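Local coordinates for luciferase-like enzymeAMP-CoA-ligase (Zophobas atratus, PDB 4W8O), which probably activates carboxylic acids with ATP to form acyl-adenylates, as expected of a luciferase-like AMP-CoA ligase of the ANL superfamily, at residues 33-38 against 45-50; 52-57 against 80-85; 320-325 against 403-408; 325-330 against 379-384. All coordinates share one frame; numbering follows the deposited sequence.

Contact 1: 33-38 against 45-50; sequences DRICQI and SETYSS
Cys36 and Gln37 both turn their backbone N-H toward Glu46 O, a classic beta bulge in the antiparallel hairpin of strands 35-39 and 44-47. The bond from Cys36 N to Glu46 O is 2.8 Å long, while that from Gln37 N is weak; past the bulge, Glu46 N donates to Gln37 O at 2.9 Å. The second strand runs straight into helix 48-64, and Tyr48, the first helical residue, lays its ring against Cys36. Cys36 CB stands 3.6 Å from the Tyr48 ring centroid, practically on the ring normal. Because SG is rotated opposite its own backbone N (chi1 175°), the sulfur also stays over the ring, nearest CE1, as a sulfur-aromatic contact. An alanine in place of Tyr48 is likely to strip Cys36 of the ring face under its CB and SG and leave Ser242 O without the phenol hydroxyl. Gln37 and Glu46 reach out side by side from the sheet, and Gln37 NE2 gives a bond to the anti side of Glu46 OE1 at 2.9 Å as well as one to Leu81 O. Ser50 OG holds the other carboxylate oxygen, and Thr47, at the N-cap of the helix, accepts Ser50 N on its OG1 at 3.1 Å. Tyr48 OH bonds to Ser242 O, and a water donates both to it, at 3.0 Å, and to Cys36 O, at 2.9 Å.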
loop_
_atom_site.group_PDB
_atom_site.type_symbol
_atom_site.label_atom_id
_atom_site.label_comp_id
_atom_site.label_asym_id
_atom_site.label_seq_id
_atom_site.Cartn_x
_atom_site.Cartn_y
_atom_site.Cartn_z
ATOM N N ASP A 33 3.943 22.768 5.718
ATOM C CA ASP A 33 5.157 23.298 5.082
ATOM C C ASP A 33 6.153 22.220 4.650
ATOM O O ASP A 33 7.073 22.499 3.883
ATOM C CB ASP A 33 5.838 24.306 6.007
ATOM C CG ASP A 33 4.949 25.490 6.328
ATOM O OD1 ASP A 33 3.980 25.733 5.577
ATOM O OD2 ASP A 33 5.211 26.182 7.336
ATOM N N ARG A 34 5.977 20.995 5.131
ATOM C CA ARG A 34 6.851 19.888 4.738
ATOM C C ARG A 34 6.601 19.431 3.301
ATOM O O ARG A 34 5.570 19.751 2.710
ATOM C CB ARG A 34 6.659 18.703 5.681
ATOM C CG ARG A 34 7.030 18.998 7.120
ATOM C CD ARG A 34 7.107 17.714 7.909
ATOM N NE ARG A 34 7.392 17.959 9.312
ATOM C CZ ARG A 34 7.515 17.010 10.238
ATOM N NH1 ARG A 34 7.371 15.726 9.920
ATOM N NH2 ARG A 34 7.772 17.351 11.495
ATOM N N ILE A 35 7.555 18.684 2.748
ATOM C CA ILE A 35 7.427 18.153 1.396
ATOM C C ILE A 35 6.619 16.863 1.444
ATOM O O ILE A 35 7.034 15.897 2.068
ATOM C CB ILE A 35 8.794 17.837 0.735
ATOM C CG1 ILE A 35 9.735 19.054 0.754
ATOM C CG2 ILE A 35 8.583 17.352 -0.697
ATOM C CD1 ILE A 35 9.212 20.277 0.023
ATOM N N CYS A 36 5.478 16.848 0.765
ATOM C CA CYS A 36 4.619 15.662 0.726
ATOM C C CYS A 36 5.170 14.589 -0.223
ATOM O O CYS A 36 5.344 13.433 0.163
ATOM C CB CYS A 36 3.201 16.058 0.303
ATOM S SG CYS A 36 2.049 14.684 0.081
ATOM N N GLN A 37 5.441 15.000 -1.460
ATOM C CA GLN A 37 5.796 14.088 -2.540
ATOM C C GLN A 37 6.849 14.696 -3.473
ATOM O O GLN A 37 6.869 15.916 -3.729
ATOM C CB GLN A 37 4.544 13.697 -3.340
ATOM C CG GLN A 37 3.736 14.865 -3.892
ATOM C CD GLN A 37 2.587 14.435 -4.802
ATOM O OE1 GLN A 37 2.295 13.252 -4.942
ATOM N NE2 GLN A 37 1.932 15.402 -5.422
ATOM N N ILE A 38 7.716 13.819 -3.975
ATOM C CA ILE A 38 8.761 14.164 -4.927
ATOM C C ILE A 38 8.723 13.158 -6.078
ATOM O O ILE A 38 8.828 11.952 -5.848
ATOM C CB ILE A 38 10.168 14.107 -4.287
ATOM C CG1 ILE A 38 10.282 15.086 -3.111
ATOM C CG2 ILE A 38 11.243 14.416 -5.329
ATOM C CD1 ILE A 38 11.658 15.104 -2.461
ATOM N N SER A 45 8.677 18.640 -6.832
ATOM C CA SER A 45 8.160 18.301 -5.517
ATOM C C SER A 45 6.916 19.121 -5.210
ATOM O O SER A 45 6.594 20.059 -5.929
ATOM C CB SER A 45 9.226 18.543 -4.448
ATOM O OG SER A 45 9.403 19.923 -4.219
ATOM N N GLU A 46 6.216 18.750 -4.142
ATOM C CA GLU A 46 5.026 19.474 -3.721
ATOM C C GLU A 46 4.843 19.360 -2.213
ATOM O O GLU A 46 5.073 18.298 -1.629
ATOM C CB GLU A 46 3.786 18.947 -4.449
ATOM C CG GLU A 46 2.542 19.804 -4.235
ATOM C CD GLU A 46 1.308 19.296 -4.969
ATOM O OE1 GLU A 46 1.353 18.205 -5.581
ATOM O OE2 GLU A 46 0.273 19.994 -4.924
ATOM N N THR A 47 4.425 20.459 -1.589
ATOM C CA THR A 47 4.223 20.493 -0.150
ATOM C C THR A 47 2.852 19.952 0.224
ATOM O O THR A 47 1.962 19.846 -0.623
ATOM C CB THR A 47 4.330 21.920 0.398
ATOM O OG1 THR A 47 3.352 22.747 -0.238
ATOM C CG2 THR A 47 5.707 22.484 0.136
ATOM N N TYR A 48 2.694 19.617 1.505
ATOM C CA TYR A 48 1.400 19.197 2.047
ATOM C C TYR A 48 0.362 20.300 1.909
ATOM O O TYR A 48 -0.805 20.028 1.626
ATOM C CB TYR A 48 1.522 18.782 3.513
ATOM C CG TYR A 48 2.046 17.379 3.701
ATOM C CD1 TYR A 48 1.196 16.279 3.601
ATOM C CD2 TYR A 48 3.390 17.146 3.969
ATOM C CE1 TYR A 48 1.671 14.987 3.765
ATOM C CE2 TYR A 48 3.875 15.859 4.133
ATOM C CZ TYR A 48 3.014 14.782 4.031
ATOM O OH TYR A 48 3.498 13.502 4.205
ATOM N N SER A 49 0.797 21.540 2.109
ATOM C CA SER A 49 -0.059 22.699 1.909
ATOM C C SER A 49 -0.643 22.739 0.496
ATOM O O SER A 49 -1.845 22.911 0.314
ATOM C CB SER A 49 0.734 23.982 2.150
ATOM O OG SER A 49 -0.054 25.092 1.793
ATOM N N SER A 50 0.230 22.602 -0.495
ATOM C CA SER A 50 -0.180 22.626 -1.890
ATOM C C SER A 50 -1.082 21.445 -2.224
ATOM O O SER A 50 -2.056 21.596 -2.959
ATOM C CB SER A 50 1.047 22.619 -2.805
ATOM O OG SER A 50 0.668 22.601 -4.165
HETATM O O HOH W 1 3.567 11.839 1.768
#

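Contact 2: 52-57 against 80-85; sequences KTRSTR and SLDNSI
Ser55 and Ile85 bring their CA atoms to 5.2 Å where helix 48-64 passes the type I turn Asp82 to Ile85 that leads into helix 85-92. Arg54 does most of the work. Its chain bends at chi3 (-63°), which carries the guanidinium across to the loop with its NH1-NH2 end leading. Both of these nitrogens close on a single oxygen, Asp82 OD1, at 2.8 Å from NH1 and 3.1 Å from NH2. The oxygen lies in the guanidinium plane, but the carboxylate is turned 57° out of it: NH2 meets OD1 nearly in line with the C-O bond, and NH1 comes from above the carboxylate. Arg54 NH2 adds a weak bond to Leu81 O and has a second acid, Glu46, as partner, so this one nitrogen ties the loop to the hairpin as well. Ile85 covers one face of the guanidinium, its CG1 3.4 Å from NH2, while its CG2 packs 3.7 Å from Ser55 N. Behind Asp82 the loop is held by Ser80, whose OG accepts from Asp82 N at 3.0 Å in an ST turn; Ser80 N in turn bonds to Asn83 OD1. Ser55 OG bonds to Val51 O in its own helix and to Tyr92 OH. Phe156 of helix 156-159 packs on Arg54, Asp82 and Ile85 together. The contact thus ties helix 48-64, whose Lys52 and Thr56 lie against helix 20-30, to the loop between strand 72-76 and helix 85-92.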
loop_
_atom_site.group_PDB
_atom_site.type_symbol
_atom_site.label_atom_id
_atom_site.label_comp_id
_atom_site.label_asym_id
_atom_site.label_seq_id
_atom_site.Cartn_x
_atom_site.Cartn_y
_atom_site.Cartn_z
ATOM N N LYS A 52 -3.066 19.922 -0.140
ATOM C CA LYS A 52 -4.352 20.227 0.491
ATOM C C LYS A 52 -5.203 21.144 -0.384
ATOM O O LYS A 52 -6.411 20.932 -0.524
ATOM C CB LYS A 52 -4.152 20.872 1.864
ATOM C CG LYS A 52 -5.427 21.002 2.687
ATOM C CD LYS A 52 -5.112 21.399 4.122
ATOM C CE LYS A 52 -6.355 21.876 4.849
ATOM N NZ LYS A 52 -6.832 23.205 4.377
ATOM N N THR A 53 -4.564 22.153 -0.971
ATOM C CA THR A 53 -5.262 23.124 -1.809
ATOM C C THR A 53 -5.839 22.464 -3.062
ATOM O O THR A 53 -7.013 22.660 -3.388
ATOM C CB THR A 53 -4.325 24.279 -2.210
ATOM O OG1 THR A 53 -3.877 24.943 -1.028
ATOM C CG2 THR A 53 -5.027 25.286 -3.111
ATOM N N ARG A 54 -5.019 21.681 -3.754
ATOM C CA ARG A 54 -5.445 21.080 -5.013
ATOM C C ARG A 54 -6.504 20.003 -4.781
ATOM O O ARG A 54 -7.500 19.959 -5.497
ATOM C CB ARG A 54 -4.253 20.527 -5.790
ATOM C CG ARG A 54 -3.249 21.601 -6.206
ATOM C CD ARG A 54 -2.450 21.185 -7.435
ATOM N NE ARG A 54 -1.631 19.995 -7.189
ATOM C CZ ARG A 54 -1.341 19.052 -8.090
ATOM N NH1 ARG A 54 -1.815 19.111 -9.330
ATOM N NH2 ARG A 54 -0.580 18.017 -7.741
ATOM N N SER A 55 -6.307 19.167 -3.763
ATOM C CA SER A 55 -7.265 18.115 -3.445
ATOM C C SER A 55 -8.606 18.690 -2.970
ATOM O O SER A 55 -9.654 18.135 -3.282
ATOM C CB SER A 55 -6.694 17.150 -2.394
ATOM O OG SER A 55 -6.380 17.821 -1.186
ATOM N N THR A 56 -8.570 19.785 -2.212
ATOM C CA THR A 56 -9.803 20.445 -1.762
ATOM C C THR A 56 -10.607 20.923 -2.977
ATOM O O THR A 56 -11.819 20.716 -3.049
ATOM C CB THR A 56 -9.501 21.608 -0.798
ATOM O OG1 THR A 56 -8.872 21.096 0.388
ATOM C CG2 THR A 56 -10.777 22.357 -0.411
ATOM N N ARG A 57 -9.915 21.511 -3.950
ATOM C CA ARG A 57 -10.559 21.995 -5.169
ATOM C C ARG A 57 -11.139 20.864 -6.002
ATOM O O ARG A 57 -12.260 20.973 -6.497
ATOM C CB ARG A 57 -9.580 22.818 -6.004
ATOM C CG ARG A 57 -9.281 24.175 -5.406
ATOM C CD ARG A 57 -8.148 24.851 -6.143
ATOM N NE ARG A 57 -7.764 26.107 -5.518
ATOM C CZ ARG A 57 -6.760 26.868 -5.940
ATOM N NH1 ARG A 57 -6.024 26.501 -6.981
ATOM N NH2 ARG A 57 -6.486 28.002 -5.310
ATOM N N SER A 80 2.665 9.876 -10.341
ATOM C CA SER A 80 2.994 11.230 -10.793
ATOM C C SER A 80 2.665 12.178 -9.652
ATOM O O SER A 80 2.164 11.746 -8.622
ATOM C CB SER A 80 2.179 11.605 -12.032
ATOM O OG SER A 80 0.817 11.832 -11.684
ATOM N N LEU A 81 2.930 13.468 -9.824
ATOM C CA LEU A 81 2.517 14.444 -8.817
ATOM C C LEU A 81 1.000 14.667 -8.788
ATOM O O LEU A 81 0.494 15.323 -7.875
ATOM C CB LEU A 81 3.239 15.778 -9.018
ATOM C CG LEU A 81 4.745 15.794 -8.740
ATOM C CD1 LEU A 81 5.262 17.186 -9.031
ATOM C CD2 LEU A 81 5.080 15.401 -7.310
ATOM N N ASP A 82 0.270 14.124 -9.765
ATOM C CA ASP A 82 -1.181 14.316 -9.819
ATOM C C ASP A 82 -2.019 13.078 -9.483
ATOM O O ASP A 82 -3.185 13.225 -9.102
ATOM C CB ASP A 82 -1.589 14.826 -11.201
ATOM C CG ASP A 82 -0.992 16.189 -11.527
ATOM O OD1 ASP A 82 -0.588 16.926 -10.608
ATOM O OD2 ASP A 82 -0.920 16.521 -12.715
ATOM N N ASN A 83 -1.458 11.875 -9.614
ATOM C CA ASN A 83 -2.296 10.677 -9.582
ATOM C C ASN A 83 -3.010 10.436 -8.248
ATOM O O ASN A 83 -4.117 9.898 -8.237
ATOM C CB ASN A 83 -1.531 9.423 -10.025
ATOM C CG ASN A 83 -0.624 8.879 -8.952
ATOM O OD1 ASN A 83 0.305 9.549 -8.521
ATOM N ND2 ASN A 83 -0.868 7.640 -8.535
ATOM N N SER A 84 -2.397 10.847 -7.141
ATOM C CA SER A 84 -3.034 10.693 -5.832
ATOM C C SER A 84 -3.982 11.852 -5.450
ATOM O O SER A 84 -4.775 11.720 -4.516
ATOM C CB SER A 84 -1.978 10.471 -4.735
ATOM O OG SER A 84 -1.229 11.646 -4.499
ATOM N N ILE A 85 -3.926 12.975 -6.164
ATOM C CA ILE A 85 -4.724 14.159 -5.778
ATOM C C ILE A 85 -6.234 13.889 -5.785
ATOM O O ILE A 85 -6.916 14.198 -4.805
ATOM C CB ILE A 85 -4.402 15.398 -6.658
ATOM C CG1 ILE A 85 -2.915 15.769 -6.565
ATOM C CG2 ILE A 85 -5.268 16.587 -6.263
ATOM C CD1 ILE A 85 -2.392 15.971 -5.154
#

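Contact 3: 320-325 against 403-408; sequences FGYGMS and LKTGDI
A chi1 of 168° swings the Tyr322 ring opposite its backbone N and out toward Asp407, and a chi1 of 48° leaves Met324 CG wedged between its own backbone N and carbonyl carbon, aimed at Thr405. Tyr322 OH donates to Asp407 OD2, which lies at the ring edge close to its plane; the modelled 2.5 Å is very short and its exact value doubtful. Ring and carboxylate are turned 61° apart, and the other oxygen, Asp407 OD1, forms a salt bridge with Arg422. Met324 bends at its last torsion so that SD touches Thr405 CG2 at 3.9 Å while CE reaches Thr405 O at 3.7 Å and Leu403 CD2 at 4.1 Å. Thr405 is held in turn: its OG1 accepts Asp407 N at 3.1 Å in an ST turn around Gly406, where the chain rounds a corner, and is also bonded to Leu377 O. The Y-G-M-S-E and T-G-D sequences meeting here are signatures of ANL adenylating enzymes, consistent with a place beside the adenylate site; Met324 also lines a pocket filled by a polyether, probably from the crystallisation liquor. Strand 317-324 belongs to the mixed sheet beside strand 328-332. Strand 403-411 lies between 367-380 and 417-422 in the antiparallel sheet, and the Tyr322 side chain bridges the two sheets, touching Leu330 of the first and Leu377 and Val419 of the second.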
loop_
_atom_site.group_PDB
_atom_site.type_symbol
_atom_site.label_atom_id
_atom_site.label_comp_id
_atom_site.label_asym_id
_atom_site.label_seq_id
_atom_site.Cartn_x
_atom_site.Cartn_y
_atom_site.Cartn_z
ATOM N N PHE A 320 13.272 -7.521 5.679
ATOM C CA PHE A 320 12.453 -8.390 4.857
ATOM C C PHE A 320 11.170 -8.682 5.612
ATOM O O PHE A 320 11.213 -9.301 6.670
ATOM C CB PHE A 320 13.207 -9.695 4.563
ATOM C CG PHE A 320 12.503 -10.609 3.594
ATOM C CD1 PHE A 320 11.455 -11.421 4.013
ATOM C CD2 PHE A 320 12.898 -10.674 2.270
ATOM C CE1 PHE A 320 10.811 -12.262 3.120
ATOM C CE2 PHE A 320 12.267 -11.519 1.382
ATOM C CZ PHE A 320 11.223 -12.316 1.806
ATOM N N GLY A 321 10.037 -8.240 5.066
ATOM C CA GLY A 321 8.732 -8.422 5.699
ATOM C C GLY A 321 7.780 -9.326 4.936
ATOM O O GLY A 321 8.091 -9.810 3.832
ATOM N N TYR A 322 6.611 -9.542 5.539
ATOM C CA TYR A 322 5.568 -10.407 4.999
ATOM C C TYR A 322 4.205 -9.765 5.229
ATOM O O TYR A 322 3.882 -9.352 6.342
ATOM C CB TYR A 322 5.635 -11.750 5.708
ATOM C CG TYR A 322 4.463 -12.684 5.501
ATOM C CD1 TYR A 322 4.087 -13.100 4.228
ATOM C CD2 TYR A 322 3.776 -13.209 6.592
ATOM C CE1 TYR A 322 3.032 -13.981 4.043
ATOM C CE2 TYR A 322 2.719 -14.085 6.417
ATOM C CZ TYR A 322 2.353 -14.469 5.144
ATOM O OH TYR A 322 1.312 -15.348 4.986
ATOM N N GLY A 323 3.406 -9.674 4.179
ATOM C CA GLY A 323 2.071 -9.108 4.305
ATOM C C GLY A 323 1.218 -9.387 3.098
ATOM O O GLY A 323 1.657 -10.002 2.141
ATOM N N MET A 324 -0.020 -8.929 3.154
ATOM C CA MET A 324 -0.927 -9.102 2.054
ATOM C C MET A 324 -1.968 -8.003 2.033
ATOM O O MET A 324 -2.102 -7.253 2.994
ATOM C CB MET A 324 -1.591 -10.480 2.122
ATOM C CG MET A 324 -2.161 -10.866 3.468
ATOM S SD MET A 324 -2.141 -12.662 3.702
ATOM C CE MET A 324 -3.579 -13.175 2.765
ATOM N N SER A 325 -2.704 -7.928 0.927
ATOM C CA SER A 325 -3.689 -6.873 0.728
ATOM C C SER A 325 -4.797 -6.947 1.743
ATOM O O SER A 325 -5.355 -5.923 2.130
ATOM C CB SER A 325 -4.277 -6.963 -0.676
ATOM O OG SER A 325 -3.229 -6.900 -1.617
ATOM N N LEU A 403 -8.001 -14.727 9.705
ATOM C CA LEU A 403 -7.826 -14.770 8.250
ATOM C C LEU A 403 -6.904 -15.930 7.883
ATOM O O LEU A 403 -5.814 -16.062 8.435
ATOM C CB LEU A 403 -7.228 -13.455 7.731
ATOM C CG LEU A 403 -6.850 -13.370 6.239
ATOM C CD1 LEU A 403 -8.090 -13.291 5.350
ATOM C CD2 LEU A 403 -5.935 -12.179 5.978
ATOM N N LYS A 404 -7.345 -16.759 6.947
ATOM C CA LYS A 404 -6.503 -17.823 6.400
ATOM C C LYS A 404 -5.618 -17.194 5.332
ATOM O O LYS A 404 -6.131 -16.680 4.347
ATOM C CB LYS A 404 -7.373 -18.921 5.791
ATOM C CG LYS A 404 -8.376 -19.531 6.762
ATOM C CD LYS A 404 -9.320 -20.463 6.025
ATOM C CE LYS A 404 -10.460 -20.924 6.907
ATOM N NZ LYS A 404 -11.573 -21.479 6.081
ATOM N N THR A 405 -4.301 -17.199 5.533
ATOM C CA THR A 405 -3.394 -16.517 4.606
ATOM C C THR A 405 -3.203 -17.279 3.302
ATOM O O THR A 405 -2.711 -16.715 2.321
ATOM C CB THR A 405 -1.989 -16.312 5.192
ATOM O OG1 THR A 405 -1.393 -17.589 5.457
ATOM C CG2 THR A 405 -2.040 -15.460 6.454
ATOM N N GLY A 406 -3.557 -18.559 3.298
ATOM C CA GLY A 406 -3.285 -19.420 2.153
ATOM C C GLY A 406 -1.827 -19.823 2.038
ATOM O O GLY A 406 -1.430 -20.417 1.032
ATOM N N ASP A 407 -1.028 -19.519 3.061
ATOM C CA ASP A 407 0.391 -19.851 3.061
ATOM C C ASP A 407 0.667 -20.945 4.081
ATOM O O ASP A 407 0.003 -21.021 5.115
ATOM C CB ASP A 407 1.241 -18.625 3.408
ATOM C CG ASP A 407 1.121 -17.514 2.387
ATOM O OD1 ASP A 407 1.297 -17.792 1.180
ATOM O OD2 ASP A 407 0.859 -16.358 2.793
ATOM N N ILE A 408 1.648 -21.783 3.768
ATOM C CA ILE A 408 2.148 -22.816 4.661
ATOM C C ILE A 408 3.474 -22.323 5.218
ATOM O O ILE A 408 4.325 -21.835 4.459
ATOM C CB ILE A 408 2.363 -24.146 3.911
ATOM C CG1 ILE A 408 1.029 -24.704 3.407
ATOM C CG2 ILE A 408 3.070 -25.169 4.781
ATOM C CD1 ILE A 408 -0.039 -24.865 4.470
#

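Contact 4: 325-330 against 379-384; sequences SEIGLL and VKSDAM
Ser381 OG accepts the N-H of Ala383 at 3.0 Å, an ST turn at the head of the type I turn Ser381 to Met384, and the same oxygen rests 3.5 Å from Ile327 CD1. Ile327 is the plug of this contact between the end of strand 367-380 and the approach to strand 328-332. Its CG1 branch is swung opposite the backbone N (chi1 -162°), which brings CD1 against the turn, 3.8 Å from Val379 CG2 and 4.0 Å from Met384 CG. Replacing Ser381 by an alanine would probably leave the Ala383 N-H without its mate and open a gap beside Ile327 CD1. Farther along, Leu330 and Val379 meet tip to tip, Leu330 CD2 lying 3.9 Å from Val379 CG2. Ile327 and Gly328 both face Met324 in a classic beta bulge, and Gly328 takes a positive phi that suits glycine. Just ahead, Glu326 pairs through its backbone with Met385, while its OE1 is hydrogen-bonded to a bound polyether, probably from the crystallisation liquor. The backbones also touch directly: Ile327 CA points its hydrogen at Ala383 O, 3.5 Å away, in a nearly straight C-H...O contact.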
loop_
_atom_site.group_PDB
_atom_site.type_symbol
_atom_site.label_atom_id
_atom_site.label_comp_id
_atom_site.label_asym_id
_atom_site.label_seq_id
_atom_site.Cartn_x
_atom_site.Cartn_y
_atom_site.Cartn_z
ATOM N N SER A 325 -2.704 -7.928 0.927
ATOM C CA SER A 325 -3.689 -6.873 0.728
ATOM C C SER A 325 -4.797 -6.947 1.743
ATOM O O SER A 325 -5.355 -5.923 2.130
ATOM C CB SER A 325 -4.277 -6.963 -0.676
ATOM O OG SER A 325 -3.229 -6.900 -1.617
ATOM N N GLU A 326 -5.092 -8.165 2.188
ATOM C CA GLU A 326 -6.208 -8.418 3.092
ATOM C C GLU A 326 -6.020 -7.869 4.509
ATOM O O GLU A 326 -6.991 -7.802 5.268
ATOM C CB GLU A 326 -6.480 -9.924 3.192
ATOM C CG GLU A 326 -7.118 -10.546 1.965
ATOM C CD GLU A 326 -6.135 -10.898 0.864
ATOM O OE1 GLU A 326 -4.929 -10.581 0.960
ATOM O OE2 GLU A 326 -6.592 -11.497 -0.117
ATOM N N ILE A 327 -4.793 -7.506 4.874
ATOM C CA ILE A 327 -4.475 -7.157 6.276
ATOM C C ILE A 327 -3.227 -6.285 6.479
ATOM O O ILE A 327 -2.975 -5.840 7.592
ATOM C CB ILE A 327 -4.326 -8.440 7.123
ATOM C CG1 ILE A 327 -4.429 -8.141 8.625
ATOM C CG2 ILE A 327 -3.028 -9.160 6.772
ATOM C CD1 ILE A 327 -4.735 -9.366 9.461
ATOM N N GLY A 328 -2.466 -6.017 5.420
ATOM C CA GLY A 328 -1.246 -5.234 5.537
ATOM C C GLY A 328 -0.093 -6.077 6.062
ATOM O O GLY A 328 -0.012 -7.278 5.795
ATOM N N LEU A 329 0.792 -5.439 6.815
ATOM C CA LEU A 329 2.031 -6.053 7.278
ATOM C C LEU A 329 1.779 -7.027 8.433
ATOM O O LEU A 329 1.141 -6.673 9.418
ATOM C CB LEU A 329 3.007 -4.952 7.701
ATOM C CG LEU A 329 4.488 -5.280 7.855
ATOM C CD1 LEU A 329 5.036 -6.056 6.673
ATOM C CD2 LEU A 329 5.254 -3.976 8.033
ATOM N N LEU A 330 2.281 -8.253 8.289
ATOM C CA LEU A 330 2.019 -9.342 9.233
ATOM C C LEU A 330 3.233 -9.719 10.069
ATOM O O LEU A 330 3.106 -10.033 11.256
ATOM C CB LEU A 330 1.530 -10.578 8.480
ATOM C CG LEU A 330 0.102 -10.486 7.955
ATOM C CD1 LEU A 330 -0.248 -11.761 7.200
ATOM C CD2 LEU A 330 -0.877 -10.220 9.100
ATOM N N VAL A 379 -4.093 -15.453 10.742
ATOM C CA VAL A 379 -3.793 -14.171 11.373
ATOM C C VAL A 379 -5.067 -13.406 11.728
ATOM O O VAL A 379 -6.123 -13.641 11.131
ATOM C CB VAL A 379 -2.901 -13.314 10.451
ATOM C CG1 VAL A 379 -1.574 -14.021 10.199
ATOM C CG2 VAL A 379 -3.600 -13.027 9.129
ATOM N N LYS A 380 -4.962 -12.506 12.710
ATOM C CA LYS A 380 -6.114 -11.737 13.183
ATOM C C LYS A 380 -5.687 -10.407 13.782
ATOM O O LYS A 380 -4.782 -10.358 14.596
ATOM C CB LYS A 380 -6.901 -12.534 14.227
ATOM C CG LYS A 380 -8.222 -11.890 14.625
ATOM C CD LYS A 380 -9.010 -12.799 15.551
ATOM C CE LYS A 380 -10.321 -12.170 15.996
ATOM N NZ LYS A 380 -11.110 -13.114 16.847
ATOM N N SER A 381 -6.350 -9.338 13.350
ATOM C CA SER A 381 -6.092 -7.988 13.840
ATOM C C SER A 381 -7.186 -7.043 13.368
ATOM O O SER A 381 -8.020 -7.399 12.528
ATOM C CB SER A 381 -4.748 -7.465 13.326
ATOM O OG SER A 381 -4.850 -6.953 12.005
ATOM N N ASP A 382 -7.138 -5.819 13.882
ATOM C CA ASP A 382 -8.086 -4.781 13.506
ATOM C C ASP A 382 -7.801 -4.200 12.122
ATOM O O ASP A 382 -8.571 -3.372 11.652
ATOM C CB ASP A 382 -8.070 -3.643 14.534
ATOM C CG ASP A 382 -8.683 -4.034 15.862
ATOM O OD1 ASP A 382 -9.281 -5.135 15.982
ATOM O OD2 ASP A 382 -8.571 -3.212 16.791
ATOM N N ALA A 383 -6.706 -4.633 11.482
ATOM C CA ALA A 383 -6.344 -4.211 10.123
ATOM C C ALA A 383 -6.948 -5.116 9.053
ATOM O O ALA A 383 -6.717 -4.921 7.868
ATOM C CB ALA A 383 -4.829 -4.190 9.966
ATOM N N MET A 384 -7.715 -6.105 9.478
ATOM C CA MET A 384 -8.295 -7.093 8.583
ATOM C C MET A 384 -9.391 -6.476 7.712
ATOM O O MET A 384 -10.167 -5.633 8.175
ATOM C CB MET A 384 -8.910 -8.211 9.427
ATOM C CG MET A 384 -8.711 -9.613 8.891
ATOM S SD MET A 384 -8.654 -10.802 10.257
ATOM C CE MET A 384 -10.113 -10.335 11.199
#

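Contacts 1 and 2 lie on one side of the chain's centre, contacts 3 and 4 on the other. The first pair shares helix 48-64 and meets through charges and amides: Glu46 and Gln37 of contact 1 reach Arg54 and Leu81 of contact 2. Contact 1, a hairpin at the mixed sheet's edge, is the more exposed. Contact 3 is buried and contact 4 partly so; they share Ser325, join strand 317-324 to 403-411 and strand 328-332 to 367-380, linking the mixed and antiparallel sheets, and residues of 320-330 line one pocket. Backbone ladder bonds dominate contact 1 and a salt bridge contact 2, whereas contact 3 mixes one buried polar link with methionine packing, and contact 4 is mostly apolar.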